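Local coordinates for glycoside hydrolase family 88 protein (PDB 4Q88) that is of uncharacterised function but, as a member of glycoside hydrolase family 88 with a helical six-hairpin fold, probably acts as a hydrolase on sugar chains, at residues K167-Q170 against Y171-T175; M179-R182 against E183-L186; H198-I201 against N202-D206; L261-P264 against E265-P268. One frame throughout, in Å; residues are numbered along the deposited sequence. Where two conformers were deposited one is given.

Interaction 1. Residues K167-Q170 against Y171-T175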
ATOM      1  N   LYS A 167     -17.087  -6.986   7.404  1.00 19.07           N
ATOM      2  CA  LYS A 167     -16.121  -6.398   8.323  1.00 18.91           C
ATOM      3  C   LYS A 167     -15.154  -5.437   7.637  1.00 19.28           C
ATOM      4  O   LYS A 167     -14.647  -4.478   8.299  1.00 19.13           O
ATOM      5  CB  LYS A 167     -15.373  -7.512   9.081  1.00 19.65           C
ATOM      6  CG  LYS A 167     -16.234  -8.195  10.156  1.00 19.23           C
ATOM      7  CD  LYS A 167     -16.258  -7.420  11.472  1.00 19.93           C
ATOM      8  CE  LYS A 167     -17.322  -7.912  12.446  1.00 20.65           C
ATOM      9  NZ  LYS A 167     -17.417  -7.059  13.654  1.00 20.48           N
ATOM     10  N   LEU A 168     -14.853  -5.693   6.361  1.00 18.40           N
ATOM     11  CA  LEU A 168     -14.080  -4.694   5.546  1.00 19.88           C
ATOM     12  C   LEU A 168     -14.749  -3.297   5.705  1.00 19.11           C
ATOM     13  O   LEU A 168     -14.089  -2.323   6.083  1.00 18.70           O
ATOM     14  CB  LEU A 168     -14.036  -5.113   4.076  1.00 19.86           C
ATOM     15  CG  LEU A 168     -13.558  -4.081   3.038  1.00 19.38           C
ATOM     16  CD1 LEU A 168     -12.159  -3.653   3.348  1.00 18.16           C
ATOM     17  CD2 LEU A 168     -13.635  -4.693   1.649  1.00 20.41           C
ATOM     18  N   HIS A 169     -16.053  -3.253   5.520  1.00 18.27           N
ATOM     19  CA  HIS A 169     -16.801  -2.014   5.601  1.00 19.70           C
ATOM     20  C   HIS A 169     -16.883  -1.477   7.032  1.00 19.76           C
ATOM     21  O   HIS A 169     -16.718  -0.263   7.251  1.00 19.65           O
ATOM     22  CB  HIS A 169     -18.180  -2.203   5.035  1.00 21.55           C
ATOM     23  CG  HIS A 169     -18.953  -0.934   4.902  1.00 21.78           C
ATOM     24  ND1 HIS A 169     -19.921  -0.574   5.817  1.00 22.39           N
ATOM     25  CD2 HIS A 169     -18.919   0.050   3.975  1.00 21.79           C
ATOM     26  CE1 HIS A 169     -20.419   0.605   5.477  1.00 22.98           C
ATOM     27  NE2 HIS A 169     -19.847   0.991   4.345  1.00 21.84           N
ATOM     28  N   GLN A 170     -17.115  -2.368   7.998  1.00 20.95           N
ATOM     29  CA  GLN A 170     -17.308  -1.941   9.348  0.60 22.07           C
ATOM     30  C   GLN A 170     -16.015  -1.317   9.912  1.00 21.46           C
ATOM     31  O   GLN A 170     -16.061  -0.239  10.492  1.00 21.65           O
ATOM     32  CB  GLN A 170     -17.801  -3.089  10.178  0.60 23.57           C
ATOM     33  CG  GLN A 170     -18.137  -2.681  11.577  0.60 25.16           C
ATOM     34  CD  GLN A 170     -18.836  -3.781  12.334  0.60 25.25           C
ATOM     35  OE1 GLN A 170     -18.478  -4.961  12.250  0.60 25.97           O
ATOM     36  NE2 GLN A 170     -19.813  -3.385  13.114  0.60 25.53           N
ATOM     37  N   TYR A 171     -14.874  -1.981   9.697  1.00 20.09           N
ATOM     38  CA  TYR A 171     -13.593  -1.429  10.142  1.00 19.82           C
ATOM     39  C   TYR A 171     -13.238  -0.124   9.425  1.00 19.14           C
ATOM     40  O   TYR A 171     -12.710   0.802  10.032  1.00 18.88           O
ATOM     41  CB  TYR A 171     -12.457  -2.456  10.001  1.00 18.82           C
ATOM     42  CG  TYR A 171     -12.602  -3.756  10.788  1.00 18.92           C
ATOM     43  CD1 TYR A 171     -13.382  -3.839  11.946  1.00 19.97           C
ATOM     44  CD2 TYR A 171     -11.930  -4.891  10.384  1.00 18.82           C
ATOM     45  CE1 TYR A 171     -13.480  -5.031  12.688  1.00 19.88           C
ATOM     46  CE2 TYR A 171     -12.035  -6.084  11.089  1.00 19.84           C
ATOM     47  CZ  TYR A 171     -12.816  -6.153  12.248  1.00 19.32           C
ATOM     48  OH  TYR A 171     -12.876  -7.330  12.989  1.00 20.15           O
ATOM     49  N   LEU A 172     -13.488  -0.050   8.125  1.00 18.60           N
ATOM     50  CA  LEU A 172     -13.162   1.164   7.353  1.00 18.53           C
ATOM     51  C   LEU A 172     -14.029   2.317   7.830  1.00 19.82           C
ATOM     52  O   LEU A 172     -13.535   3.439   7.992  1.00 18.96           O
ATOM     53  CB  LEU A 172     -13.352   0.936   5.876  1.00 19.53           C
ATOM     54  CG  LEU A 172     -13.406   2.202   5.014  1.00 19.23           C
ATOM     55  CD1 LEU A 172     -12.048   2.858   5.042  1.00 18.40           C
ATOM     56  CD2 LEU A 172     -13.833   1.820   3.593  1.00 20.21           C
ATOM     57  N   THR A 173     -15.265   2.024   8.205  1.00 18.15           N
ATOM     58  CA  THR A 173     -16.161   3.073   8.725  1.00 20.30           C
ATOM     59  C   THR A 173     -15.580   3.702   9.965  1.00 18.57           C
ATOM     60  O   THR A 173     -15.666   4.925  10.140  1.00 19.47           O
ATOM     61  CB  THR A 173     -17.584   2.516   8.998  1.00 22.64           C
ATOM     62  OG1 THR A 173     -18.128   2.111   7.758  1.00 24.26           O
ATOM     63  CG2 THR A 173     -18.473   3.558   9.543  1.00 24.64           C
ATOM     64  N   VAL A 174     -14.963   2.910  10.833  1.00 18.08           N
ATOM     65  CA  VAL A 174     -14.335   3.439  12.028  1.00 18.95           C
ATOM     66  C   VAL A 174     -13.077   4.267  11.692  1.00 19.18           C
ATOM     67  O   VAL A 174     -12.836   5.330  12.263  1.00 19.83           O
ATOM     68  CB  VAL A 174     -14.055   2.324  13.054  1.00 20.78           C
ATOM     69  CG1 VAL A 174     -13.304   2.869  14.261  1.00 21.38           C
ATOM     70  CG2 VAL A 174     -15.379   1.754  13.573  1.00 21.97           C
ATOM     71  N   THR A 175     -12.264   3.783  10.774  1.00 17.66           N
ATOM     72  CA  THR A 175     -11.109   4.546  10.289  1.00 17.20           C
ATOM     73  C   THR A 175     -11.561   5.921   9.815  1.00 17.73           C
ATOM     74  O   THR A 175     -10.977   6.960  10.218  1.00 18.42           O
ATOM     75  CB  THR A 175     -10.400   3.802   9.147  1.00 16.97           C
ATOM     76  OG1 THR A 175      -9.963   2.502   9.620  1.00 19.12           O
ATOM     77  CG2 THR A 175      -9.209   4.666   8.607  1.00 17.42           C
TER
HETATM   78  O   HOH W   1     -14.779  -7.065  14.996  1.00 20.32           O

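Interaction 2. Residues M179-R182 against E183-L186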
HETATM    1  N   MSE A 179     -10.298   9.718  10.970  1.00 18.17           N
HETATM    2  CA  MSE A 179      -9.240  10.300  10.081  1.00 17.30           C
HETATM    3  C   MSE A 179      -9.709  10.926   8.778  1.00 17.54           C
HETATM    4  O   MSE A 179      -8.937  11.678   8.150  1.00 18.60           O
HETATM    5  CB  MSE A 179      -8.260   9.187   9.720  1.00 16.92           C
HETATM    6  CG  MSE A 179      -7.348   8.932  10.860  1.00 18.95           C
HETATM    7 SE   MSE A 179      -6.442   7.203  10.597  0.70 21.64          SE
HETATM    8  CE  MSE A 179      -7.663   6.188  11.707  1.00 20.10           C
ATOM      9  N   TYR A 180     -10.907  10.570   8.286  1.00 16.05           N
ATOM     10  CA  TYR A 180     -11.315  11.035   6.982  1.00 16.81           C
ATOM     11  C   TYR A 180     -11.834  12.462   7.037  1.00 18.14           C
ATOM     12  O   TYR A 180     -12.748  12.752   7.828  1.00 19.23           O
ATOM     13  CB  TYR A 180     -12.341  10.077   6.327  1.00 16.37           C
ATOM     14  CG  TYR A 180     -12.720  10.530   4.926  1.00 16.64           C
ATOM     15  CD1 TYR A 180     -11.775  10.490   3.863  1.00 16.19           C
ATOM     16  CD2 TYR A 180     -13.971  11.033   4.650  1.00 18.00           C
ATOM     17  CE1 TYR A 180     -12.111  10.941   2.599  1.00 16.96           C
ATOM     18  CE2 TYR A 180     -14.318  11.430   3.383  1.00 18.73           C
ATOM     19  CZ  TYR A 180     -13.382  11.392   2.361  1.00 19.66           C
ATOM     20  OH  TYR A 180     -13.784  11.826   1.113  1.00 18.92           O
ATOM     21  N   ASP A 181     -11.252  13.364   6.257  1.00 16.37           N
ATOM     22  CA  ASP A 181     -11.716  14.758   6.244  1.00 17.30           C
ATOM     23  C   ASP A 181     -12.704  14.863   5.053  1.00 17.69           C
ATOM     24  O   ASP A 181     -12.300  14.830   3.927  1.00 17.54           O
ATOM     25  CB  ASP A 181     -10.577  15.747   6.119  1.00 16.85           C
ATOM     26  CG  ASP A 181     -11.029  17.190   6.217  1.00 19.70           C
ATOM     27  OD1 ASP A 181     -11.996  17.534   5.547  1.00 19.32           O
ATOM     28  OD2 ASP A 181     -10.380  18.000   6.901  1.00 20.12           O
ATOM     29  N   ARG A 182     -14.000  14.997   5.363  1.00 18.25           N
ATOM     30  CA  ARG A 182     -15.039  14.959   4.315  1.00 20.03           C
ATOM     31  C   ARG A 182     -14.977  16.152   3.384  1.00 18.73           C
ATOM     32  O   ARG A 182     -15.413  16.077   2.235  1.00 18.50           O
ATOM     33  CB  ARG A 182     -16.468  14.943   4.963  1.00 22.41           C
ATOM     34  CG  ARG A 182     -16.778  13.701   5.710  1.00 28.44           C
ATOM     35  CD  ARG A 182     -18.144  13.791   6.411  1.00 31.26           C
ATOM     36  NE  ARG A 182     -18.101  14.705   7.575  1.00 37.30           N
ATOM     37  CZ  ARG A 182     -17.765  14.326   8.817  1.00 43.01           C
ATOM     38  NH1 ARG A 182     -17.457  13.051   9.091  1.00 45.77           N
ATOM     39  NH2 ARG A 182     -17.739  15.208   9.798  1.00 44.30           N
ATOM     40  N   GLU A 183     -14.491  17.285   3.894  1.00 16.96           N
ATOM     41  CA  GLU A 183     -14.420  18.462   3.123  1.00 18.60           C
ATOM     42  C   GLU A 183     -13.294  18.351   2.059  1.00 18.32           C
ATOM     43  O   GLU A 183     -13.484  18.806   0.949  1.00 18.77           O
ATOM     44  CB  GLU A 183     -14.097  19.674   4.010  1.00 20.11           C
ATOM     45  CG  GLU A 183     -14.089  20.972   3.255  1.00 23.61           C
ATOM     46  CD  GLU A 183     -12.706  21.390   2.808  1.00 32.67           C
ATOM     47  OE1 GLU A 183     -11.734  21.390   3.650  1.00 37.82           O
ATOM     48  OE2 GLU A 183     -12.638  21.778   1.642  1.00 33.51           O
ATOM     49  N   VAL A 184     -12.173  17.757   2.435  1.00 17.34           N
ATOM     50  CA  VAL A 184     -10.991  17.727   1.597  1.00 18.03           C
ATOM     51  C   VAL A 184     -10.945  16.476   0.716  1.00 17.77           C
ATOM     52  O   VAL A 184     -10.440  16.515  -0.403  1.00 17.24           O
ATOM     53  CB  VAL A 184      -9.715  17.777   2.434  1.00 19.19           C
ATOM     54  CG1 VAL A 184      -8.499  17.707   1.525  1.00 20.26           C
ATOM     55  CG2 VAL A 184      -9.689  19.075   3.233  1.00 20.85           C
ATOM     56  N   GLY A 185     -11.438  15.388   1.230  1.00 17.63           N
ATOM     57  CA  GLY A 185     -11.354  14.095   0.518  1.00 18.33           C
ATOM     58  C   GLY A 185     -10.045  13.391   0.745  1.00 19.86           C
ATOM     59  O   GLY A 185      -9.607  12.616  -0.123  1.00 18.22           O
ATOM     60  N   LEU A 186      -9.402  13.649   1.898  1.00 16.49           N
ATOM     61  CA  LEU A 186      -8.150  12.983   2.256  1.00 16.92           C
ATOM     62  C   LEU A 186      -8.203  12.554   3.706  1.00 16.73           C
ATOM     63  O   LEU A 186      -9.038  13.061   4.472  1.00 17.45           O
ATOM     64  CB  LEU A 186      -6.952  13.936   2.030  1.00 17.36           C
ATOM     65  CG  LEU A 186      -6.675  14.423   0.607  1.00 18.02           C
ATOM     66  CD1 LEU A 186      -5.579  15.486   0.636  1.00 19.72           C
ATOM     67  CD2 LEU A 186      -6.242  13.267  -0.264  1.00 20.15           C
TER

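Interaction 3. Residues H198-I201 against N202-D206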
ATOM      1  N   HIS A 198      -4.414  20.283  15.383  1.00 23.24           N
ATOM      2  CA  HIS A 198      -3.071  20.211  14.778  1.00 22.27           C
ATOM      3  C   HIS A 198      -3.104  20.929  13.430  1.00 21.12           C
ATOM      4  O   HIS A 198      -4.030  20.737  12.633  1.00 19.80           O
ATOM      5  CB  HIS A 198      -2.657  18.763  14.547  1.00 22.47           C
ATOM      6  CG  HIS A 198      -1.393  18.619  13.759  1.00 22.27           C
ATOM      7  ND1 HIS A 198      -0.134  18.914  14.274  1.00 23.97           N
ATOM      8  CD2 HIS A 198      -1.191  18.242  12.470  1.00 22.56           C
ATOM      9  CE1 HIS A 198       0.790  18.681  13.346  1.00 25.53           C
ATOM     10  NE2 HIS A 198       0.174  18.310  12.228  1.00 23.36           N
ATOM     11  N   LYS A 199      -2.058  21.727  13.169  1.00 21.79           N
ATOM     12  CA  LYS A 199      -1.917  22.447  11.923  0.60 21.86           C
ATOM     13  C   LYS A 199      -0.457  22.334  11.495  1.00 20.97           C
ATOM     14  O   LYS A 199       0.435  22.067  12.324  1.00 21.26           O
ATOM     15  CB  LYS A 199      -2.246  23.939  12.080  0.60 23.64           C
ATOM     16  CG  LYS A 199      -3.625  24.279  12.623  0.60 25.99           C
ATOM     17  CD  LYS A 199      -3.894  25.765  12.500  0.60 27.14           C
ATOM     18  CE  LYS A 199      -5.273  26.165  13.010  0.60 28.95           C
ATOM     19  NZ  LYS A 199      -5.374  25.995  14.489  0.60 29.55           N
ATOM     20  N   THR A 200      -0.227  22.518  10.207  1.00 20.53           N
ATOM     21  CA  THR A 200       1.140  22.616   9.689  1.00 19.96           C
ATOM     22  C   THR A 200       1.788  23.915  10.147  1.00 20.77           C
ATOM     23  O   THR A 200       1.147  24.813  10.713  1.00 19.90           O
ATOM     24  CB  THR A 200       1.204  22.533   8.169  1.00 19.84           C
ATOM     25  OG1 THR A 200       0.613  23.734   7.607  1.00 19.55           O
ATOM     26  CG2 THR A 200       0.497  21.261   7.641  1.00 19.95           C
ATOM     27  N   ILE A 201       3.082  24.040   9.852  1.00 22.14           N
ATOM     28  CA  ILE A 201       3.846  25.229  10.210  1.00 23.02           C
ATOM     29  C   ILE A 201       3.239  26.491   9.590  1.00 21.25           C
ATOM     30  O   ILE A 201       3.316  27.596  10.150  1.00 22.32           O
ATOM     31  CB  ILE A 201       5.317  25.121   9.713  1.00 29.55           C
ATOM     32  CG1 ILE A 201       6.057  23.950  10.379  1.00 36.70           C
ATOM     33  CG2 ILE A 201       6.060  26.399  10.082  1.00 33.58           C
ATOM     34  CD1 ILE A 201       6.310  24.137  11.868  1.00 39.65           C
ATOM     35  N   ASN A 202       2.655  26.350   8.410  1.00 19.01           N
ATOM     36  CA  ASN A 202       1.978  27.462   7.752  1.00 18.43           C
ATOM     37  C   ASN A 202       0.469  27.507   7.923  1.00 19.57           C
ATOM     38  O   ASN A 202      -0.228  28.244   7.177  1.00 20.93           O
ATOM     39  CB  ASN A 202       2.350  27.503   6.293  1.00 19.87           C
ATOM     40  CG  ASN A 202       3.819  27.766   6.096  1.00 18.79           C
ATOM     41  OD1 ASN A 202       4.319  28.862   6.437  1.00 19.46           O
ATOM     42  ND2 ASN A 202       4.540  26.774   5.610  1.00 17.97           N
ATOM     43  N   GLY A 203      -0.012  26.842   8.971  1.00 19.50           N
ATOM     44  CA  GLY A 203      -1.399  26.955   9.414  1.00 20.96           C
ATOM     45  C   GLY A 203      -2.390  26.148   8.599  1.00 20.74           C
ATOM     46  O   GLY A 203      -3.563  26.436   8.607  1.00 22.76           O
ATOM     47  N   LYS A 204      -1.910  25.144   7.899  1.00 19.44           N
ATOM     48  CA  LYS A 204      -2.714  24.343   6.959  0.60 20.35           C
ATOM     49  C   LYS A 204      -3.167  23.029   7.597  1.00 18.74           C
ATOM     50  O   LYS A 204      -2.613  22.588   8.601  1.00 19.54           O
ATOM     51  CB  LYS A 204      -1.924  24.030   5.697  0.60 21.52           C
ATOM     52  CG  LYS A 204      -1.228  25.206   4.990  0.60 24.74           C
ATOM     53  CD  LYS A 204      -2.207  26.255   4.475  0.60 26.96           C
ATOM     54  CE  LYS A 204      -1.521  27.480   3.859  0.60 30.22           C
ATOM     55  NZ  LYS A 204      -0.647  27.105   2.723  0.60 32.92           N
ATOM     56  N   LYS A 205      -4.115  22.336   6.954  1.00 17.73           N
ATOM     57  CA  LYS A 205      -4.404  20.963   7.318  1.00 17.71           C
ATOM     58  C   LYS A 205      -3.262  20.054   6.917  1.00 16.04           C
ATOM     59  O   LYS A 205      -2.674  20.223   5.833  1.00 16.80           O
ATOM     60  CB  LYS A 205      -5.658  20.506   6.615  1.00 17.19           C
ATOM     61  CG  LYS A 205      -6.919  21.216   7.130  1.00 18.35           C
ATOM     62  CD  LYS A 205      -8.186  20.799   6.387  1.00 19.66           C
ATOM     63  CE  LYS A 205      -9.453  21.319   7.161  1.00 21.36           C
ATOM     64  NZ  LYS A 205     -10.729  20.764   6.596  1.00 22.15           N
ATOM     65  N   ASP A 206      -2.862  19.171   7.816  1.00 16.16           N
ATOM     66  CA  ASP A 206      -1.706  18.294   7.632  1.00 17.05           C
ATOM     67  C   ASP A 206      -2.078  16.859   7.201  1.00 15.65           C
ATOM     68  O   ASP A 206      -2.489  16.035   8.033  1.00 17.16           O
ATOM     69  CB  ASP A 206      -0.894  18.245   8.921  1.00 18.74           C
ATOM     70  CG  ASP A 206       0.509  17.677   8.716  1.00 21.78           C
ATOM     71  OD1 ASP A 206       0.949  17.407   7.557  1.00 19.36           O
ATOM     72  OD2 ASP A 206       1.176  17.542   9.784  1.00 24.71           O
TER
HETATM   73  O   HOH W   2      -4.111  19.140  10.396  1.00 18.54           O

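Interaction 4. Residues L261-P264 against E265-P268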
ATOM      1  N   LEU A 261       0.868  17.099   2.200  1.00 14.98           N
ATOM      2  CA  LEU A 261       0.356  17.218   0.849  1.00 16.98           C
ATOM      3  C   LEU A 261      -0.022  18.645   0.446  1.00 18.82           C
ATOM      4  O   LEU A 261       0.261  19.042  -0.690  1.00 19.07           O
ATOM      5  CB  LEU A 261      -0.854  16.282   0.644  1.00 16.08           C
ATOM      6  CG  LEU A 261      -0.547  14.811   0.535  1.00 17.16           C
ATOM      7  CD1 LEU A 261      -1.826  13.969   0.683  1.00 17.78           C
ATOM      8  CD2 LEU A 261       0.181  14.478  -0.752  1.00 18.05           C
ATOM      9  N   ILE A 262      -0.618  19.393   1.375  1.00 19.22           N
ATOM     10  CA  ILE A 262      -1.009  20.752   1.058  0.60 20.86           C
ATOM     11  C   ILE A 262      -0.178  21.840   1.784  1.00 21.96           C
ATOM     12  O   ILE A 262      -0.483  22.997   1.676  1.00 23.33           O
ATOM     13  CB  ILE A 262      -2.520  20.948   1.154  0.60 22.03           C
ATOM     14  CG1 ILE A 262      -3.019  20.710   2.567  0.60 22.48           C
ATOM     15  CG2 ILE A 262      -3.256  19.971   0.209  0.60 21.59           C
ATOM     16  CD1 ILE A 262      -4.454  21.171   2.747  0.60 24.17           C
ATOM     17  N   ASP A 263       0.956  21.452   2.390  1.00 19.82           N
ATOM     18  CA  ASP A 263       1.994  22.403   2.868  1.00 19.88           C
ATOM     19  C   ASP A 263       3.375  21.936   2.380  1.00 19.92           C
ATOM     20  O   ASP A 263       4.173  21.360   3.142  1.00 18.89           O
ATOM     21  CB  ASP A 263       1.954  22.545   4.349  1.00 19.78           C
ATOM     22  CG  ASP A 263       2.737  23.764   4.835  1.00 20.06           C
ATOM     23  OD1 ASP A 263       3.557  24.291   4.061  1.00 19.48           O
ATOM     24  OD2 ASP A 263       2.518  24.234   5.969  1.00 20.77           O
ATOM     25  N   PRO A 264       3.666  22.178   1.114  1.00 20.35           N
ATOM     26  CA  PRO A 264       4.965  21.751   0.610  1.00 20.89           C
ATOM     27  C   PRO A 264       6.140  22.395   1.345  1.00 22.26           C
ATOM     28  O   PRO A 264       7.165  21.729   1.501  1.00 25.36           O
ATOM     29  CB  PRO A 264       4.956  22.172  -0.874  1.00 23.64           C
ATOM     30  CG  PRO A 264       3.668  22.815  -1.130  1.00 24.40           C
ATOM     31  CD  PRO A 264       2.776  22.678   0.048  1.00 22.21           C
ATOM     32  N   GLU A 265       5.976  23.615   1.857  1.00 19.40           N
ATOM     33  CA  GLU A 265       7.073  24.346   2.532  1.00 21.22           C
ATOM     34  C   GLU A 265       7.464  23.724   3.889  1.00 21.47           C
ATOM     35  O   GLU A 265       8.620  23.791   4.317  1.00 20.35           O
ATOM     36  CB  GLU A 265       6.615  25.767   2.785  1.00 23.09           C
ATOM     37  CG  GLU A 265       6.565  26.695   1.586  1.00 26.71           C
ATOM     38  CD  GLU A 265       5.544  26.352   0.503  1.00 31.20           C
ATOM     39  OE1 GLU A 265       4.414  25.910   0.796  1.00 26.65           O
ATOM     40  OE2 GLU A 265       5.936  26.508  -0.673  1.00 38.43           O
ATOM     41  N   GLN A 266       6.501  23.102   4.563  1.00 19.97           N
ATOM     42  CA  GLN A 266       6.756  22.460   5.834  1.00 22.50           C
ATOM     43  C   GLN A 266       7.746  21.292   5.708  1.00 20.67           C
ATOM     44  O   GLN A 266       8.617  21.146   6.529  1.00 21.32           O
ATOM     45  CB  GLN A 266       5.479  21.946   6.464  1.00 24.70           C
ATOM     46  CG  GLN A 266       5.797  20.976   7.568  1.00 30.41           C
ATOM     47  CD  GLN A 266       4.633  20.653   8.386  1.00 30.10           C
ATOM     48  OE1 GLN A 266       4.077  21.519   9.043  1.00 29.28           O
ATOM     49  NE2 GLN A 266       4.228  19.393   8.345  1.00 33.41           N
ATOM     50  N   ALA A 267       7.583  20.451   4.701  1.00 21.44           N
ATOM     51  CA  ALA A 267       8.410  19.251   4.544  1.00 22.42           C
ATOM     52  C   ALA A 267       8.726  19.165   3.048  1.00 21.91           C
ATOM     53  O   ALA A 267       8.045  18.454   2.279  1.00 22.28           O
ATOM     54  CB  ALA A 267       7.624  18.036   5.062  1.00 25.72           C
ATOM     55  N   PRO A 268       9.739  19.951   2.596  1.00 20.39           N
ATOM     56  CA  PRO A 268       9.868  20.249   1.187  1.00 19.95           C
ATOM     57  C   PRO A 268      10.517  19.145   0.347  1.00 19.45           C
ATOM     58  O   PRO A 268      11.205  18.276   0.862  1.00 19.77           O
ATOM     59  CB  PRO A 268      10.745  21.521   1.169  1.00 21.58           C
ATOM     60  CG  PRO A 268      11.582  21.393   2.392  1.00 21.50           C
ATOM     61  CD  PRO A 268      10.697  20.726   3.415  1.00 22.08           C
TER
HETATM   62  O   HOH W   3       5.440  18.960   2.816  1.00 23.82           O
HETATM   63  O   HOH W   4       2.539  26.322   2.501  1.00 28.69           O

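Interaction 1. Residues K167-Q170 against Y171-T175
K167 to T175 is one unbroken run of helix 163-179, and the amides of Y171, L172 and T173 bond to the carbonyls of K167, L168 and H169, four residues back. The first of these, Y171 N to K167 O, measures 2.9 Å and is close to straight at 171°. The side chains follow the same spacing. K167 bends at its second torsion (chi2 -83°), which swings CD beside the phenol end of Y171, 3.7 Å from its OH. K167 CB lies over one face of that ring, toward the rim. Water 1 sits at the ring edge, in its plane, and joins K167 NZ (3.0 Å) to Y171 OH (2.8 Å). W139 and Y138 meet the same ring edge-to-face. Placing an alanine at Y171 would probably leave the K167 aliphatic chain without its ring and water 1 without its bond to the phenol oxygen. Two residues further along, T173 OG1 donates to H169 O at 2.8 Å, while T173 N reaches that oxygen from the opposite face of the carbonyl plane. T173 OG1 also lies over a face of the H169 ring, 3.6 Å from CE1. H169 NE2 is bonded to E235 beyond the segments. Backbone bonding with side chains matched four apart is typical of an alpha helix, here one packed beside helices 144-159 and 233-249 in the six-hairpin fold.

Interaction 2. Residues M179-R182 against E183-L186
D181 and the residues after it hold each other through a compact set of backbone and side-chain bonds. D181 N donates to L186 O at 2.9 Å. D181 O takes the amide of G185, also at 2.9 Å, with a weak second bond from V184 N. The carboxylate works on the same turn. D181 CG stands anti to the backbone N (chi1 -175°), and OD1 then reaches the amides of E183 and V184. V184 N meets OD1 at 3.1 Å from above the carboxylate plane, and E183 N adds a weak bond at 3.0 Å. Together these bonds have the pattern of an Asx motif, and it closes the hairpin between the short strands 180-181 and 186-187. G185 has a positive phi of 84°, where a CB would collide with the carbonyl oxygen of V184. Its CA lies 3.4 Å from Y180 OH, and the Y180 ring makes a cation-pi contact with R239. V184 CG2 packs obliquely against the D181 carboxylate, 3.6 Å from OD1. D181 OD1 and E183 OE1 come within 4.3 Å, two like charges. The ammonium of K205 forms salt bridges with D181 OD2 and E183 OE1 and probably offsets their repulsion. The carbonyl of V184 is satisfied by S246 on helix 233-249. L186 N is the exception: it is buried here and has no partner in the model.

Interaction 3. Residues H198-I201 against N202-D206
T200 and K204 close a loop of the type I turn plus G1 beta bulge kind, with the turn from T200 to G203 and the bulge at G203, whose phi is positive. T200 N bonds to K204 O at 2.9 Å, and G203 N bonds to T200 O. T200 OG1 lies between its own backbone N and carbonyl carbon (chi1 69°) and from there accepts K204 N at 2.9 Å. The same hydroxyl is bonded to D263. T200 CG2 packs on D206 CB at 3.6 Å. Beyond the turn, H198 NE2 donates to D206 OD2 at 2.8 Å, nearly straight at 169°. The oxygen lies in the plane of the ring and uses its anti lone pair. Ring and carboxylate are only 28° from coplanar. The other oxygen, D206 OD1, is held by S260. Water 2 ties the backbones of the same two residues, from H198 O (2.7 Å) to D206 N (2.9 Å). A leucine in place of H198 would probably leave D206 OD2 without its donor and the carboxylate less fixed in rotation. The whole piece belongs to the long loop between strand 186-187 and helix 209-225. It leans on the loop that joins helices 233-249 and 272-287, through N202 ND2 to D263 and I201 N to Q266.

Interaction 4. Residues L261-P264 against E265-P268
D263 and Q266 face each other across a tight turn whose middle residues, P264 and E265, have helical backbone angles, as in a type I beta turn. The turn lies in the loop between helices 233-249 and 272-287 of the six-hairpin fold. D263 carries it. Its CB lies 4.2 Å from Q266 CB, at the limit of contact. The next atom, D263 CG, stands anti to the backbone N (chi1 -165°) and comes closer to Q266 CB, at 3.7 Å. The two side chains cross at about a right angle. At the tip, D263 OD1 accepts Q266 N at 3.2 Å, and the amide comes from well above the carboxylate plane. D263 O takes a weak bond from the same N-H. Both D263 oxygens and Q266 OE1 are held by T200, N202 and I201 of the neighbouring loop. E265 OE1 is 3.7 Å from D263 OD1, a pair of like charges. Water 4 donates to both, and at 2.6 Å its bond to E265 OE1 is short. This probably eases the repulsion. E265 lies alongside the P264 ring and points the same way. Just after the turn, P268 CA makes a CH-O contact with P264 O at 3.1 Å.

The four contacts come in series along the chain. Interactions 1 and 2 adjoin, since helix 163-179 runs into the hairpin of strands 180-181 and 186-187; their centres are 16 Å apart. Interaction 3 lies in the loop before helix 209-225, and interaction 4 in the loop after helix 233-249. These two are the nearest pair, with centres 9 Å apart and polar bonds between them. K205 of interaction 3 bridges to interaction 2, whose L186 packs on L261 of interaction 4. Interaction 1 does not touch 3 or 4. Interactions 2, 3 and 4 therefore join the hairpin and the loop soon after it to a loop some 55 residues further on.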